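Local coordinates for protein adenine phosphoribosyltransferase, putative (Trypanosoma brucei brucei, PDB 5VN4) that probably makes AMP from adenine and 5-phospho-alpha-D-ribose 1-diphosphate, releasing diphosphate, in the purine salvage pathway, at residues 182-187 / 214-219; 19-24 / 210-215; 81-86 / 103-108; 150-155 / 175-180. One frame throughout, in Å; residues are numbered along the deposited sequence.

Interaction 1. Residues 182-187 / 214-219; sequences GILGLT and ETVLSD
The carboxylate of E214 is gripped at both oxygens by one residue, T187. OE2 of E214 takes a hydrogen bond from the T187 hydroxyl OG1 at 2.7 Å, met on its syn side and 20° out of the carboxylate plane, while E214 OE1 accepts from the T187 backbone N at 2.8 Å, this time from above that plane. A further, weak bond reaches OE2 from the backbone N of F188. The glutamate chain gets there by folding back: CG lies between its own backbone N and carbonyl carbon (chi1 57°), and a second bend at chi2, -93°, turns the carboxylate toward the 182-187 segment. E214 OE1 also lies 3.1 Å from G185 O; since both are acceptors no bond forms, and the T187 donors probably offset the unfavourable pairing. The short strand at 184-185, which follows a corner in the chain at I183, leads to T187, where the E214 carboxylate from the 3-10 segment 214-216 anchors it; this is probably part of the hood that closes over the purine end of the active site in type I phosphoribosyltransferases. L186 belongs to the adenine pocket, and its methyl CD2 lies across the root of the glutamate, 4.1 Å from E214 CB. The same methyl meets L217 CD1 at 4.2 Å, the two side chains crossing at about a right angle. Earlier in the segment, L184 sends CD1 to V216 CG1 at 4.0 Å. L217, centre of an inverse gamma turn, hands its carbonyl O to R49, and L184 and L217 both pack on A51; R49 and A51 are adenine-binding residues.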
loop_
_atom_site.group_PDB
_atom_site.type_symbol
_atom_site.label_atom_id
_atom_site.label_comp_id
_atom_site.label_asym_id
_atom_site.label_seq_id
_atom_site.Cartn_x
_atom_site.Cartn_y
_atom_site.Cartn_z
ATOM N N GLY A 182 -6.054 -5.036 12.267
ATOM C CA GLY A 182 -4.623 -4.919 12.054
ATOM C C GLY A 182 -3.951 -6.269 12.184
ATOM O O GLY A 182 -4.588 -7.277 12.498
ATOM N N ILE A 183 -2.637 -6.284 11.956
ATOM C CA ILE A 183 -1.880 -7.515 12.161
ATOM C C ILE A 183 -1.067 -7.540 13.452
ATOM O O ILE A 183 -0.702 -8.634 13.910
ATOM C CB ILE A 183 -1.028 -7.934 10.940
ATOM C CG1 ILE A 183 0.026 -6.871 10.590
ATOM C CG2 ILE A 183 -1.942 -8.256 9.763
ATOM C CD1 ILE A 183 1.023 -7.341 9.535
ATOM N N LEU A 184 -0.801 -6.382 14.066
ATOM C CA LEU A 184 -0.003 -6.316 15.288
ATOM C C LEU A 184 -0.591 -5.254 16.202
ATOM O O LEU A 184 -0.657 -4.079 15.831
ATOM C CB LEU A 184 1.458 -5.987 14.963
ATOM C CG LEU A 184 2.368 -5.780 16.172
ATOM C CD1 LEU A 184 2.470 -7.035 17.021
ATOM C CD2 LEU A 184 3.732 -5.348 15.708
ATOM N N GLY A 185 -1.014 -5.668 17.392
ATOM C CA GLY A 185 -1.517 -4.739 18.387
ATOM C C GLY A 185 -0.601 -4.743 19.588
ATOM O O GLY A 185 -0.302 -5.811 20.135
ATOM N N LEU A 186 -0.110 -3.573 19.994
ATOM C CA LEU A 186 0.765 -3.485 21.163
ATOM C C LEU A 186 -0.153 -3.174 22.337
ATOM O O LEU A 186 -0.418 -2.014 22.663
ATOM C CB LEU A 186 1.838 -2.427 20.948
ATOM C CG LEU A 186 2.689 -2.634 19.682
ATOM C CD1 LEU A 186 3.704 -1.525 19.512
ATOM C CD2 LEU A 186 3.376 -3.991 19.694
ATOM N N THR A 187 -0.677 -4.230 22.970
ATOM C CA THR A 187 -1.812 -4.030 23.872
ATOM C C THR A 187 -1.433 -3.237 25.112
ATOM O O THR A 187 -2.294 -2.579 25.700
ATOM C CB THR A 187 -2.499 -5.350 24.233
ATOM O OG1 THR A 187 -1.663 -6.123 25.099
ATOM C CG2 THR A 187 -2.810 -6.155 22.980
ATOM N N GLU A 214 2.243 -7.986 21.134
ATOM C CA GLU A 214 3.625 -7.741 21.532
ATOM C C GLU A 214 4.395 -9.014 21.878
ATOM O O GLU A 214 5.631 -8.987 21.892
ATOM C CB GLU A 214 3.677 -6.753 22.707
ATOM C CG GLU A 214 2.890 -7.171 23.947
ATOM C CD GLU A 214 1.471 -6.616 23.970
ATOM O OE1 GLU A 214 0.814 -6.622 22.914
ATOM O OE2 GLU A 214 0.998 -6.166 25.047
ATOM N N THR A 215 3.711 -10.126 22.165
ATOM C CA THR A 215 4.449 -11.348 22.475
ATOM C C THR A 215 5.189 -11.891 21.261
ATOM O O THR A 215 6.087 -12.723 21.425
ATOM C CB THR A 215 3.536 -12.433 23.054
ATOM O OG1 THR A 215 2.649 -12.922 22.041
ATOM C CG2 THR A 215 2.737 -11.907 24.229
ATOM N N VAL A 216 4.830 -11.451 20.051
ATOM C CA VAL A 216 5.559 -11.872 18.858
ATOM C C VAL A 216 6.944 -11.239 18.795
ATOM O O VAL A 216 7.821 -11.745 18.084
ATOM C CB VAL A 216 4.729 -11.591 17.586
ATOM C CG1 VAL A 216 4.916 -10.152 17.110
ATOM C CG2 VAL A 216 5.069 -12.576 16.483
ATOM N N LEU A 217 7.167 -10.151 19.533
ATOM C CA LEU A 217 8.427 -9.405 19.491
ATOM C C LEU A 217 9.384 -9.887 20.586
ATOM O O LEU A 217 9.855 -9.133 21.439
ATOM C CB LEU A 217 8.151 -7.909 19.592
ATOM C CG LEU A 217 7.164 -7.358 18.559
ATOM C CD1 LEU A 217 6.976 -5.858 18.729
ATOM C CD2 LEU A 217 7.607 -7.680 17.139
ATOM N N SER A 218 9.689 -11.176 20.521
ATOM C CA SER A 218 10.495 -11.857 21.520
ATOM C C SER A 218 11.980 -11.590 21.289
ATOM O O SER A 218 12.403 -11.149 20.221
ATOM C CB SER A 218 10.251 -13.355 21.420
ATOM O OG SER A 218 10.548 -13.792 20.102
ATOM N N ASP A 219 12.783 -11.894 22.312
ATOM C CA ASP A 219 14.225 -11.682 22.213
ATOM C C ASP A 219 14.817 -12.427 21.026
ATOM O O ASP A 219 15.719 -11.917 20.348
ATOM C CB ASP A 219 14.916 -12.133 23.498
ATOM C CG ASP A 219 14.646 -11.209 24.657
ATOM O OD1 ASP A 219 14.063 -10.128 24.435
ATOM O OD2 ASP A 219 15.020 -11.565 25.792
#

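Interaction 2. Residues 19-24 / 210-215; sequences FTLSKD and TLVDET
T20 turns its hydroxyl onto the carbonyl of T210: OG1 donates to T210 O at 2.8 Å, approaching nearly end-on to the carbonyl. The rotamer makes this possible, because at chi1 -168° OG1 stands opposite the backbone N, and the methyl CG2 is sent instead toward D213, 3.9 Å from its OD2. Backbone bonds flank the threonine, from T210 N to F19 O at 3.0 Å and from L21 N to L211 O at 2.9 Å. The latter donor is tilted 32° from the carbonyl plane of L211, where the chain turns its corner. L21 lays its side chain along this same carbonyl group, with CD1 reaching L211 CB at 4.0 Å. D213 has CG between its backbone N and carbonyl carbon, and its OD1 accepts both from T215 N, closing an Asx turn, and from T215 OG1 through the syn lone pair. A salt bridge from R28 reaches the same OD1. The contact joins parallel strands 18-21 and 208-213 of the mixed sheet. Helix 26-34 lies against L21 and V212, helix 60-75 receives L211, and strand 11-15 pairs with the far edge of strand 18-21.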
loop_
_atom_site.group_PDB
_atom_site.type_symbol
_atom_site.label_atom_id
_atom_site.label_comp_id
_atom_site.label_asym_id
_atom_site.label_seq_id
_atom_site.Cartn_x
_atom_site.Cartn_y
_atom_site.Cartn_z
ATOM N N PHE A 19 -9.018 -7.706 20.661
ATOM C CA PHE A 19 -8.931 -9.130 20.360
ATOM C C PHE A 19 -7.642 -9.437 19.610
ATOM O O PHE A 19 -7.207 -8.649 18.767
ATOM C CB PHE A 19 -10.100 -9.568 19.471
ATOM C CG PHE A 19 -11.453 -9.418 20.116
ATOM C CD1 PHE A 19 -12.128 -8.200 20.091
ATOM C CD2 PHE A 19 -12.054 -10.499 20.742
ATOM C CE1 PHE A 19 -13.386 -8.070 20.686
ATOM C CE2 PHE A 19 -13.306 -10.376 21.329
ATOM C CZ PHE A 19 -13.972 -9.155 21.304
ATOM N N THR A 20 -7.056 -10.597 19.907
ATOM C CA THR A 20 -5.870 -11.069 19.210
ATOM C C THR A 20 -5.955 -12.589 19.112
ATOM O O THR A 20 -6.759 -13.222 19.795
ATOM C CB THR A 20 -4.602 -10.589 19.931
ATOM O OG1 THR A 20 -3.453 -10.821 19.108
ATOM C CG2 THR A 20 -4.426 -11.299 21.268
ATOM N N LEU A 21 -5.147 -13.184 18.236
ATOM C CA LEU A 21 -5.220 -14.631 18.082
ATOM C C LEU A 21 -4.858 -15.333 19.388
ATOM O O LEU A 21 -4.042 -14.845 20.176
ATOM C CB LEU A 21 -4.279 -15.107 16.975
ATOM C CG LEU A 21 -4.721 -14.832 15.536
ATOM C CD1 LEU A 21 -3.552 -15.094 14.597
ATOM C CD2 LEU A 21 -5.931 -15.672 15.151
ATOM N N SER A 22 -5.467 -16.499 19.610
ATOM C CA SER A 22 -5.107 -17.314 20.762
ATOM C C SER A 22 -3.614 -17.649 20.733
ATOM O O SER A 22 -2.956 -17.603 19.693
ATOM C CB SER A 22 -5.914 -18.609 20.757
ATOM O OG SER A 22 -5.515 -19.431 19.679
ATOM N N LYS A 23 -3.079 -17.993 21.905
ATOM C CA LYS A 23 -1.649 -18.273 22.013
ATOM C C LYS A 23 -1.231 -19.456 21.149
ATOM O O LYS A 23 -0.113 -19.473 20.616
ATOM C CB LYS A 23 -1.263 -18.543 23.469
ATOM C CG LYS A 23 -1.442 -17.361 24.392
ATOM C CD LYS A 23 -0.812 -17.669 25.744
ATOM C CE LYS A 23 -1.034 -16.548 26.741
ATOM N NZ LYS A 23 -2.414 -16.577 27.292
ATOM N N ASP A 24 -2.105 -20.449 21.007
ATOM C CA ASP A 24 -1.804 -21.678 20.289
ATOM C C ASP A 24 -2.200 -21.629 18.818
ATOM O O ASP A 24 -1.978 -22.615 18.111
ATOM C CB ASP A 24 -2.542 -22.840 20.954
ATOM C CG ASP A 24 -4.029 -22.589 21.032
ATOM O OD1 ASP A 24 -4.439 -21.726 21.841
ATOM O OD2 ASP A 24 -4.779 -23.214 20.252
ATOM N N THR A 210 -6.439 -7.412 16.200
ATOM C CA THR A 210 -5.071 -7.423 15.697
ATOM C C THR A 210 -4.546 -8.843 15.805
ATOM O O THR A 210 -4.493 -9.404 16.902
ATOM C CB THR A 210 -4.167 -6.452 16.464
ATOM O OG1 THR A 210 -4.131 -6.796 17.853
ATOM C CG2 THR A 210 -4.662 -5.021 16.321
ATOM N N LEU A 211 -4.154 -9.423 14.671
ATOM C CA LEU A 211 -3.896 -10.863 14.631
ATOM C C LEU A 211 -2.861 -11.295 15.665
ATOM O O LEU A 211 -3.083 -12.264 16.403
ATOM C CB LEU A 211 -3.489 -11.297 13.223
ATOM C CG LEU A 211 -4.587 -11.109 12.176
ATOM C CD1 LEU A 211 -4.159 -11.744 10.846
ATOM C CD2 LEU A 211 -5.927 -11.672 12.645
ATOM N N VAL A 212 -1.715 -10.612 15.725
ATOM C CA VAL A 212 -0.764 -10.915 16.788
ATOM C C VAL A 212 -0.548 -9.682 17.662
ATOM O O VAL A 212 -1.187 -8.636 17.458
ATOM C CB VAL A 212 0.538 -11.583 16.287
ATOM C CG1 VAL A 212 0.213 -12.937 15.657
ATOM C CG2 VAL A 212 1.280 -10.693 15.308
ATOM N N ASP A 213 0.313 -9.816 18.667
ATOM C CA ASP A 213 0.477 -8.812 19.705
ATOM C C ASP A 213 1.953 -8.726 20.059
ATOM O O ASP A 213 2.809 -9.333 19.405
ATOM C CB ASP A 213 -0.429 -9.115 20.909
ATOM C CG ASP A 213 -0.076 -10.420 21.604
ATOM O OD1 ASP A 213 0.948 -11.040 21.238
ATOM O OD2 ASP A 213 -0.818 -10.816 22.532
ATOM N N GLU A 214 2.243 -7.986 21.134
ATOM C CA GLU A 214 3.625 -7.741 21.532
ATOM C C GLU A 214 4.395 -9.014 21.878
ATOM O O GLU A 214 5.631 -8.987 21.892
ATOM C CB GLU A 214 3.677 -6.753 22.707
ATOM C CG GLU A 214 2.890 -7.171 23.947
ATOM C CD GLU A 214 1.471 -6.616 23.970
ATOM O OE1 GLU A 214 0.814 -6.622 22.914
ATOM O OE2 GLU A 214 0.998 -6.166 25.047
ATOM N N THR A 215 3.711 -10.126 22.165
ATOM C CA THR A 215 4.449 -11.348 22.475
ATOM C C THR A 215 5.189 -11.891 21.261
ATOM O O THR A 215 6.087 -12.723 21.425
ATOM C CB THR A 215 3.536 -12.433 23.054
ATOM O OG1 THR A 215 2.649 -12.922 22.041
ATOM C CG2 THR A 215 2.737 -11.907 24.229
#

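Interaction 3. Residues 81-86 / 103-108; sequences ITHILG and NVPFVL
Strands 83-86 and 106-108 run parallel at 32° to each other, held by backbone bonds from I84 N to P105 O (3.1 Å), V107 N to I84 O (2.8 Å) and G86 N to V107 O (3.0 Å). They are the two strands of a right-handed beta-alpha-beta crossover through helix 95-102, part of the parallel core of the sheet in the phosphoribosyltransferase fold. That helix ends in a Schellman motif at N103, and V104 and P105 then lead into the second strand, V104 CB resting against T82 O. On the face holding L85 and V107, the two side chains lie side by side and point the same way, with L85 CD1 3.7 Å from V107 CB. The H83 imidazole extends this face, crossing P105 obliquely and meeting V107 CG2 at its edge; T82 OG1 is hydrogen-bonded to H83 ND1 in the ring plane. Helix 95-102 covers the other face, with I98 against I84 and P96 against F106. The second subunit also reaches strand 106-108, where its T57 bonds to F106 O. F106 extends its ring back toward the first strand, CG opposite the backbone N (chi1 -180°), and the ring spans I84 to G86. I84 CG2 touches the ring edge at 3.8 Å from F106 CD1, while F106 CZ lies 3.5 Å from G86 CA, where glycine offers no side chain to obstruct it.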
loop_
_atom_site.group_PDB
_atom_site.type_symbol
_atom_site.label_atom_id
_atom_site.label_comp_id
_atom_site.label_asym_id
_atom_site.label_seq_id
_atom_site.Cartn_x
_atom_site.Cartn_y
_atom_site.Cartn_z
ATOM N N ILE A 81 -20.197 -5.925 5.299
ATOM C CA ILE A 81 -19.535 -4.630 5.211
ATOM C C ILE A 81 -19.630 -4.105 3.780
ATOM O O ILE A 81 -19.791 -4.862 2.820
ATOM C CB ILE A 81 -18.073 -4.694 5.699
ATOM C CG1 ILE A 81 -17.175 -5.381 4.666
ATOM C CG2 ILE A 81 -17.972 -5.415 7.043
ATOM C CD1 ILE A 81 -15.693 -5.229 4.946
ATOM N N THR A 82 -19.535 -2.780 3.637
ATOM C CA THR A 82 -19.628 -2.133 2.335
ATOM C C THR A 82 -18.313 -1.538 1.844
ATOM O O THR A 82 -18.160 -1.345 0.634
ATOM C CB THR A 82 -20.696 -1.023 2.342
ATOM O OG1 THR A 82 -20.329 -0.003 3.276
ATOM C CG2 THR A 82 -22.083 -1.585 2.692
ATOM N N HIS A 83 -17.371 -1.244 2.741
ATOM C CA HIS A 83 -16.117 -0.601 2.372
ATOM C C HIS A 83 -15.035 -1.016 3.356
ATOM O O HIS A 83 -15.300 -1.198 4.545
ATOM C CB HIS A 83 -16.203 0.929 2.477
ATOM C CG HIS A 83 -17.231 1.553 1.593
ATOM N ND1 HIS A 83 -18.581 1.483 1.859
ATOM C CD2 HIS A 83 -17.102 2.288 0.465
ATOM C CE1 HIS A 83 -19.242 2.129 0.915
ATOM N NE2 HIS A 83 -18.369 2.631 0.062
ATOM N N ILE A 84 -13.808 -1.134 2.852
ATOM C CA ILE A 84 -12.613 -1.206 3.687
ATOM C C ILE A 84 -11.817 0.070 3.464
ATOM O O ILE A 84 -11.546 0.447 2.317
ATOM C CB ILE A 84 -11.766 -2.450 3.364
ATOM C CG1 ILE A 84 -12.562 -3.720 3.697
ATOM C CG2 ILE A 84 -10.414 -2.400 4.096
ATOM C CD1 ILE A 84 -11.872 -4.976 3.300
ATOM N N LEU A 85 -11.474 0.750 4.559
ATOM C CA LEU A 85 -10.694 1.983 4.543
ATOM C C LEU A 85 -9.336 1.654 5.142
ATOM O O LEU A 85 -9.274 1.167 6.274
ATOM C CB LEU A 85 -11.373 3.045 5.410
ATOM C CG LEU A 85 -12.501 3.879 4.790
ATOM C CD1 LEU A 85 -13.600 3.005 4.206
ATOM C CD2 LEU A 85 -13.064 4.812 5.853
ATOM N N GLY A 86 -8.261 1.902 4.396
ATOM C CA GLY A 86 -6.922 1.565 4.846
ATOM C C GLY A 86 -5.984 2.757 4.841
ATOM O O GLY A 86 -6.083 3.641 3.986
ATOM N N ASN A 103 -15.408 -8.186 -2.740
ATOM C CA ASN A 103 -16.054 -7.379 -3.772
ATOM C C ASN A 103 -16.576 -6.061 -3.207
ATOM O O ASN A 103 -17.727 -5.675 -3.432
ATOM C CB ASN A 103 -17.156 -8.154 -4.498
ATOM C CG ASN A 103 -17.619 -7.449 -5.749
ATOM O OD1 ASN A 103 -16.811 -6.895 -6.495
ATOM N ND2 ASN A 103 -18.925 -7.439 -5.973
ATOM N N VAL A 104 -15.717 -5.370 -2.464
ATOM C CA VAL A 104 -16.073 -4.066 -1.909
ATOM C C VAL A 104 -14.981 -3.069 -2.267
ATOM O O VAL A 104 -13.821 -3.448 -2.511
ATOM C CB VAL A 104 -16.289 -4.124 -0.376
ATOM C CG1 VAL A 104 -17.461 -5.042 -0.021
ATOM C CG2 VAL A 104 -15.001 -4.541 0.340
ATOM N N PRO A 105 -15.324 -1.779 -2.299
ATOM C CA PRO A 105 -14.300 -0.743 -2.478
ATOM C C PRO A 105 -13.239 -0.793 -1.392
ATOM O O PRO A 105 -13.527 -1.046 -0.216
ATOM C CB PRO A 105 -15.102 0.557 -2.377
ATOM C CG PRO A 105 -16.488 0.179 -2.776
ATOM C CD PRO A 105 -16.683 -1.214 -2.260
ATOM N N PHE A 106 -12.002 -0.527 -1.800
ATOM C CA PHE A 106 -10.935 -0.170 -0.877
ATOM C C PHE A 106 -10.718 1.334 -0.976
ATOM O O PHE A 106 -10.403 1.852 -2.053
ATOM C CB PHE A 106 -9.635 -0.917 -1.161
ATOM C CG PHE A 106 -8.553 -0.542 -0.204
ATOM C CD1 PHE A 106 -8.635 -0.918 1.126
ATOM C CD2 PHE A 106 -7.494 0.246 -0.610
ATOM C CE1 PHE A 106 -7.653 -0.550 2.029
ATOM C CE2 PHE A 106 -6.509 0.613 0.283
ATOM C CZ PHE A 106 -6.590 0.218 1.605
ATOM N N VAL A 107 -10.913 2.030 0.139
ATOM C CA VAL A 107 -10.881 3.488 0.204
ATOM C C VAL A 107 -9.584 3.915 0.884
ATOM O O VAL A 107 -9.218 3.373 1.936
ATOM C CB VAL A 107 -12.103 4.015 0.974
ATOM C CG1 VAL A 107 -12.017 5.518 1.191
ATOM C CG2 VAL A 107 -13.389 3.640 0.249
ATOM N N LEU A 108 -8.897 4.893 0.298
ATOM C CA LEU A 108 -7.600 5.336 0.794
ATOM C C LEU A 108 -7.756 6.402 1.869
ATOM O O LEU A 108 -8.436 7.410 1.660
ATOM C CB LEU A 108 -6.757 5.909 -0.347
ATOM C CG LEU A 108 -6.668 5.102 -1.636
ATOM C CD1 LEU A 108 -5.679 5.758 -2.577
ATOM C CD2 LEU A 108 -6.282 3.670 -1.336
#

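Interaction 4. Residues 150-155 / 175-180; sequences VVLIDD and ATLVEV. With HSX (5-O-phosphono-alpha-D-ribofuranose), chain D.
L177 CD1 occupies the apolar centre, 3.9 Å from L152 CD1 and 4.0 Å from V150 CG2. L177 meets each of these side chains at about a right angle; with CG opposite the backbone N (chi1 179°), its branched end swings across to the neighbouring strand. V180 CG2 extends the layer, 4.3 Å from L152 CD1, and M163 of helix 161-172 packs on both L152 and V180. Beneath this layer, parallel strands 150-153 and 176-180 are joined by bonds from V150 N to T176 O and from V178 N to V150 O, both 2.8 Å, and by a longer one from L152 N to E179 O. The register slips around V178, leaving E179 N buried without a partner. On the reverse face the E179 carboxylate leads off to Y74 and R73. Strand 149-153 belongs to the central sheet of the phosphoribosyltransferase fold, and the chain running on from I153 carries the paired acidic residues of the family's PRPP-binding motif. Here they hold the sugar of ribose 5-phosphate: its O3 donates to D154 OD2 at 2.5 Å, and its O2 to D155 OD1 at 2.7 Å. A salt bridge from R90 engages D155 OD2.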
loop_
_atom_site.group_PDB
_atom_site.type_symbol
_atom_site.label_atom_id
_atom_site.label_comp_id
_atom_site.label_asym_id
_atom_site.label_seq_id
_atom_site.Cartn_x
_atom_site.Cartn_y
_atom_site.Cartn_z
ATOM N N VAL A 150 -18.246 0.174 7.510
ATOM C CA VAL A 150 -16.837 0.202 7.142
ATOM C C VAL A 150 -15.948 -0.517 8.151
ATOM O O VAL A 150 -16.247 -0.615 9.346
ATOM C CB VAL A 150 -16.344 1.644 6.877
ATOM C CG1 VAL A 150 -17.278 2.362 5.918
ATOM C CG2 VAL A 150 -16.214 2.410 8.165
ATOM N N VAL A 151 -14.824 -1.010 7.642
ATOM C CA VAL A 151 -13.729 -1.530 8.452
ATOM C C VAL A 151 -12.523 -0.639 8.205
ATOM O O VAL A 151 -12.214 -0.330 7.051
ATOM C CB VAL A 151 -13.404 -2.987 8.065
ATOM C CG1 VAL A 151 -12.077 -3.449 8.683
ATOM C CG2 VAL A 151 -14.541 -3.902 8.464
ATOM N N LEU A 152 -11.855 -0.217 9.281
ATOM C CA LEU A 152 -10.567 0.468 9.196
ATOM C C LEU A 152 -9.456 -0.564 9.334
ATOM O O LEU A 152 -9.512 -1.411 10.231
ATOM C CB LEU A 152 -10.438 1.479 10.337
ATOM C CG LEU A 152 -11.272 2.750 10.208
ATOM C CD1 LEU A 152 -11.315 3.477 11.548
ATOM C CD2 LEU A 152 -10.722 3.639 9.119
ATOM N N ILE A 153 -8.448 -0.507 8.455
ATOM C CA ILE A 153 -7.352 -1.472 8.496
ATOM C C ILE A 153 -5.997 -0.772 8.443
ATOM O O ILE A 153 -5.803 0.196 7.696
ATOM C CB ILE A 153 -7.487 -2.570 7.412
ATOM C CG1 ILE A 153 -6.476 -3.699 7.642
ATOM C CG2 ILE A 153 -7.350 -1.988 6.000
ATOM C CD1 ILE A 153 -6.790 -4.968 6.867
ATOM N N ASP A 154 -5.064 -1.265 9.258
ATOM C CA ASP A 154 -3.676 -0.824 9.262
ATOM C C ASP A 154 -2.813 -2.036 9.589
ATOM O O ASP A 154 -3.329 -3.116 9.885
ATOM C CB ASP A 154 -3.478 0.299 10.282
ATOM C CG ASP A 154 -2.400 1.278 9.877
ATOM O OD1 ASP A 154 -1.661 0.994 8.903
ATOM O OD2 ASP A 154 -2.319 2.346 10.527
ATOM N N ASP A 155 -1.487 -1.863 9.554
ATOM C CA ASP A 155 -0.642 -2.971 9.995
ATOM C C ASP A 155 -0.529 -3.028 11.520
ATOM O O ASP A 155 -0.889 -4.034 12.141
ATOM C CB ASP A 155 0.717 -3.012 9.274
ATOM C CG ASP A 155 1.655 -1.882 9.658
ATOM O OD1 ASP A 155 1.184 -0.750 9.921
ATOM O OD2 ASP A 155 2.888 -2.133 9.648
ATOM N N ALA A 175 -20.989 7.266 8.983
ATOM C CA ALA A 175 -21.035 5.858 8.629
ATOM C C ALA A 175 -20.943 4.979 9.874
ATOM O O ALA A 175 -20.540 5.418 10.956
ATOM C CB ALA A 175 -19.875 5.516 7.697
ATOM N N THR A 176 -21.322 3.715 9.707
ATOM C CA THR A 176 -21.189 2.732 10.775
ATOM C C THR A 176 -19.789 2.134 10.727
ATOM O O THR A 176 -19.359 1.629 9.683
ATOM C CB THR A 176 -22.244 1.639 10.622
ATOM O OG1 THR A 176 -23.543 2.210 10.825
ATOM C CG2 THR A 176 -22.018 0.526 11.640
ATOM N N LEU A 177 -19.073 2.209 11.846
ATOM C CA LEU A 177 -17.757 1.593 11.962
ATOM C C LEU A 177 -17.955 0.198 12.542
ATOM O O LEU A 177 -18.351 0.048 13.704
ATOM C CB LEU A 177 -16.837 2.447 12.832
ATOM C CG LEU A 177 -15.423 1.895 13.055
ATOM C CD1 LEU A 177 -14.710 1.609 11.731
ATOM C CD2 LEU A 177 -14.597 2.840 13.913
ATOM N N VAL A 178 -17.714 -0.821 11.718
ATOM C CA VAL A 178 -17.966 -2.196 12.135
ATOM C C VAL A 178 -16.822 -2.734 12.983
ATOM O O VAL A 178 -17.048 -3.366 14.020
ATOM C CB VAL A 178 -18.225 -3.067 10.893
ATOM C CG1 VAL A 178 -18.418 -4.528 11.282
ATOM C CG2 VAL A 178 -19.432 -2.548 10.128
ATOM N N GLU A 179 -15.584 -2.504 12.557
ATOM C CA GLU A 179 -14.442 -3.121 13.203
ATOM C C GLU A 179 -13.201 -2.355 12.794
ATOM O O GLU A 179 -13.152 -1.737 11.723
ATOM C CB GLU A 179 -14.319 -4.584 12.758
ATOM C CG GLU A 179 -13.253 -5.390 13.439
ATOM C CD GLU A 179 -13.523 -6.872 13.329
ATOM O OE1 GLU A 179 -14.448 -7.356 14.014
ATOM O OE2 GLU A 179 -12.812 -7.549 12.565
ATOM N N VAL A 180 -12.202 -2.419 13.667
ATOM C CA VAL A 180 -10.851 -1.946 13.414
ATOM C C VAL A 180 -9.963 -3.180 13.316
ATOM O O VAL A 180 -10.019 -4.053 14.190
ATOM C CB VAL A 180 -10.412 -1.037 14.577
ATOM C CG1 VAL A 180 -8.905 -0.925 14.665
ATOM C CG2 VAL A 180 -11.083 0.335 14.456
HETATM C C1 HSX D . 2.713 3.488 11.793
HETATM O O4 HSX D . 2.044 4.072 12.924
HETATM C C2 HSX D . 1.889 2.249 11.494
HETATM O O2 HSX D . 2.047 1.813 10.138
HETATM C C3 HSX D . 0.483 2.699 11.827
HETATM O O3 HSX D . -0.067 3.506 10.767
HETATM C C4 HSX D . 0.703 3.595 13.036
HETATM C C5 HSX D . 0.501 2.864 14.364
HETATM O O5 HSX D . 0.890 3.697 15.460
HETATM P "P'" HSX D . -0.210 4.432 16.396
HETATM O O1X HSX D . -0.810 5.590 15.621
HETATM O O2X HSX D . -1.225 3.389 16.778
HETATM O O3X HSX D . 0.625 4.885 17.576
HETATM O O1 HSX D . 2.671 4.398 10.687
#

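Overall arrangement
All four contacts reach one mixed sheet. Interactions 3 and 4 lie side by side, centres about 9 Å apart, because strands 83-87 and 149-153 pair directly; the backbone of L85 bonds to V151 and I153. Interaction 4 continues to strand 176-182, which borders strand 208-213 of interaction 2. Interactions 1 and 2 have centres about 7 Å apart and share E214 and T215, and probable backbone bonds link I183 and G185 to V212. Along the chain interaction 3 precedes 4, and 4 precedes 1, while interaction 2 brings the N-terminal strand 18-21 to 208-213 and encloses both 3 and 4. D155 O, near I183 N and L184 N, connects the ribose-phosphate site to the adenine side.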